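Local atomic coordinates of sesquisabinene B synthase 2 (PDB entry 6A2A), a protein that probably converts farnesyl diphosphate into the sesquiterpene sesquisabinene B, as a metal-dependent terpene synthase of the plant Tpsb subfamily. Residues V88-L93 with A224-D229. Residues are numbered along the deposited sequence; the frame is centred on the assembly and turned at random.
Sequences VRRLGL and ARWFID
A Schellman motif ends helix 78-90 of the terpene synthase N-terminal region, and through this turn Arg-90, Leu-91 and Gly-92 pack against helix 220-232. Phe-227 takes Arg-90 over a face and Leu-91 at its edge. Arg-90 holds CG anti to the backbone N (chi1 -159°), and its extended chain crosses the Phe-227 side chain at about a right angle. CG sits over one face, toward its rim, in a CH-pi contact 3.8 Å from the ring centroid, while NE reaches to 3.6 Å from CD1 of Phe-227. An arginine suits this place because its aliphatic part packs on the ring while its charged end travels on to the salt bridge of NE with Glu-223. The guanidinium lies only 19° from the plane of the Phe-227 ring, and its NH2 comes within 3.8 Å of CZ3 of Trp-226, whose ring stacks with His-209.

Leu-91 meets the phenyl edge with CG; its CD2 approaches Phe-227 CD2 to 3.5 Å and Ile-228 CG1 to 3.7 Å. The backbones come nearest at Leu-91 and Ala-224, where the short alanine side chain lets them approach. Ala-224 CB sits 3.3 Å from Leu-91 O, and the CA-H of Ala-224 makes a CA-H...O contact with Arg-90 O. Gly-92, at positive phi (82°), has no CB to collide with that methyl. Its N bonds to Arg-89 O and Leu-93 N to Val-88 O, together making the Schellman motif. Such a glycine-terminated helix end, packed on a later helix through a small residue and an aromatic one, fits the all-helical fold of plant terpene synthases.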
loop_
_atom_site.group_PDB
_atom_site.type_symbol
_atom_site.label_atom_id
_atom_site.label_comp_id
_atom_site.label_asym_id
_atom_site.label_seq_id
_atom_site.Cartn_x
_atom_site.Cartn_y
_atom_site.Cartn_z
ATOM N N VAL A 88 33.817 3.047 -15.028
ATOM C CA VAL A 88 32.443 3.533 -15.059
ATOM C C VAL A 88 31.485 2.401 -14.636
ATOM O O VAL A 88 30.601 2.587 -13.863
ATOM C CB VAL A 88 32.047 4.039 -16.485
ATOM C CG1 VAL A 88 30.576 4.340 -16.601
ATOM C CG2 VAL A 88 32.811 5.268 -16.872
ATOM N N ARG A 89 31.710 1.238 -15.183
ATOM C CA ARG A 89 30.879 0.072 -14.885
ATOM C C ARG A 89 30.968 -0.301 -13.428
ATOM O O ARG A 89 30.016 -0.530 -12.758
ATOM C CB ARG A 89 31.356 -1.100 -15.718
ATOM C CG ARG A 89 30.729 -2.437 -15.384
ATOM C CD ARG A 89 31.526 -3.204 -14.372
ATOM N NE ARG A 89 30.955 -4.485 -14.005
ATOM C CZ ARG A 89 31.204 -5.618 -14.615
ATOM N NH1 ARG A 89 32.006 -5.657 -15.642
ATOM N NH2 ARG A 89 30.665 -6.723 -14.183
ATOM N N ARG A 90 32.192 -0.282 -12.948
ATOM C CA ARG A 90 32.506 -0.700 -11.608
ATOM C C ARG A 90 32.008 0.248 -10.516
ATOM O O ARG A 90 31.679 -0.138 -9.454
ATOM C CB ARG A 90 33.965 -1.060 -11.520
ATOM C CG ARG A 90 34.243 -1.928 -10.374
ATOM C CD ARG A 90 35.569 -2.599 -10.437
ATOM N NE ARG A 90 35.707 -3.445 -9.285
ATOM C CZ ARG A 90 36.681 -4.317 -9.138
ATOM N NH1 ARG A 90 37.590 -4.413 -10.067
ATOM N NH2 ARG A 90 36.729 -5.095 -8.081
ATOM N N LEU A 91 31.842 1.501 -10.893
ATOM C CA LEU A 91 31.265 2.503 -10.066
ATOM C C LEU A 91 29.709 2.434 -10.051
ATOM O O LEU A 91 29.098 3.220 -9.400
ATOM C CB LEU A 91 31.700 3.888 -10.547
ATOM C CG LEU A 91 33.135 4.254 -10.237
ATOM C CD1 LEU A 91 33.555 5.489 -10.988
ATOM C CD2 LEU A 91 33.391 4.375 -8.751
ATOM N N GLY A 92 29.114 1.530 -10.824
ATOM C CA GLY A 92 27.701 1.325 -10.898
ATOM C C GLY A 92 26.985 2.293 -11.811
ATOM O O GLY A 92 25.824 2.506 -11.676
ATOM N N LEU A 93 27.714 2.833 -12.771
ATOM C CA LEU A 93 27.178 3.850 -13.643
ATOM C C LEU A 93 26.894 3.475 -15.078
ATOM O O LEU A 93 26.425 4.269 -15.803
ATOM C CB LEU A 93 28.105 5.054 -13.640
ATOM C CG LEU A 93 28.395 5.718 -12.315
ATOM C CD1 LEU A 93 29.577 6.664 -12.436
ATOM C CD2 LEU A 93 27.181 6.423 -11.795
ATOM N N ALA A 224 29.437 -1.306 -6.459
ATOM C CA ALA A 224 29.591 0.139 -6.701
ATOM C C ALA A 224 29.997 0.838 -5.394
ATOM O O ALA A 224 30.904 1.706 -5.394
ATOM C CB ALA A 224 28.356 0.739 -7.276
ATOM N N ARG A 225 29.338 0.488 -4.312
ATOM C CA ARG A 225 29.656 1.165 -3.058
ATOM C C ARG A 225 31.066 0.823 -2.566
ATOM O O ARG A 225 31.744 1.706 -1.994
ATOM C CB ARG A 225 28.682 0.782 -1.944
ATOM C CG ARG A 225 28.899 1.575 -0.662
ATOM C CD ARG A 225 28.642 3.050 -0.849
ATOM N NE ARG A 225 29.106 3.799 0.348
ATOM C CZ ARG A 225 30.351 4.234 0.560
ATOM N NH1 ARG A 225 31.317 3.926 -0.287
ATOM N NH2 ARG A 225 30.617 5.025 1.603
ATOM N N TRP A 226 31.489 -0.424 -2.702
ATOM C CA TRP A 226 32.834 -0.829 -2.326
ATOM C C TRP A 226 33.848 -0.097 -3.224
ATOM O O TRP A 226 34.877 0.428 -2.739
ATOM C CB TRP A 226 33.012 -2.332 -2.473
ATOM C CG TRP A 226 34.356 -2.831 -2.067
ATOM C CD1 TRP A 226 34.766 -3.126 -0.795
ATOM C CD2 TRP A 226 35.502 -3.016 -2.917
ATOM N NE1 TRP A 226 36.065 -3.556 -0.812
ATOM C CE2 TRP A 226 36.535 -3.503 -2.102
ATOM C CE3 TRP A 226 35.738 -2.873 -4.287
ATOM C CZ2 TRP A 226 37.796 -3.813 -2.616
ATOM C CZ3 TRP A 226 36.988 -3.188 -4.796
ATOM C CH2 TRP A 226 37.987 -3.657 -3.970
ATOM N N PHE A 227 33.590 -0.119 -4.532
ATOM C CA PHE A 227 34.578 0.412 -5.486
ATOM C C PHE A 227 34.656 1.948 -5.408
ATOM O O PHE A 227 35.718 2.495 -5.780
ATOM C CB PHE A 227 34.267 -0.080 -6.893
ATOM C CG PHE A 227 35.327 0.309 -7.872
ATOM C CD1 PHE A 227 36.588 -0.237 -7.784
ATOM C CD2 PHE A 227 35.095 1.325 -8.775
ATOM C CE1 PHE A 227 37.594 0.217 -8.635
ATOM C CE2 PHE A 227 36.071 1.719 -9.665
ATOM C CZ PHE A 227 37.325 1.169 -9.578
ATOM N N ILE A 228 33.615 2.640 -5.013
ATOM C CA ILE A 228 33.716 4.104 -4.838
ATOM C C ILE A 228 34.866 4.417 -3.854
ATOM O O ILE A 228 35.685 5.293 -4.114
ATOM C CB ILE A 228 32.379 4.713 -4.404
ATOM C CG1 ILE A 228 31.437 4.861 -5.595
ATOM C CG2 ILE A 228 32.581 6.044 -3.698
ATOM C CD1 ILE A 228 30.017 5.101 -5.184
ATOM N N ASP A 229 34.924 3.688 -2.745
ATOM C CA ASP A 229 36.016 3.835 -1.786
ATOM C C ASP A 229 37.355 3.404 -2.317
ATOM O O ASP A 229 38.353 4.091 -2.104
ATOM C CB ASP A 229 35.723 3.074 -0.505
ATOM C CG ASP A 229 34.617 3.681 0.283
ATOM O OD1 ASP A 229 34.163 4.780 -0.018
ATOM O OD2 ASP A 229 34.166 2.980 1.157
#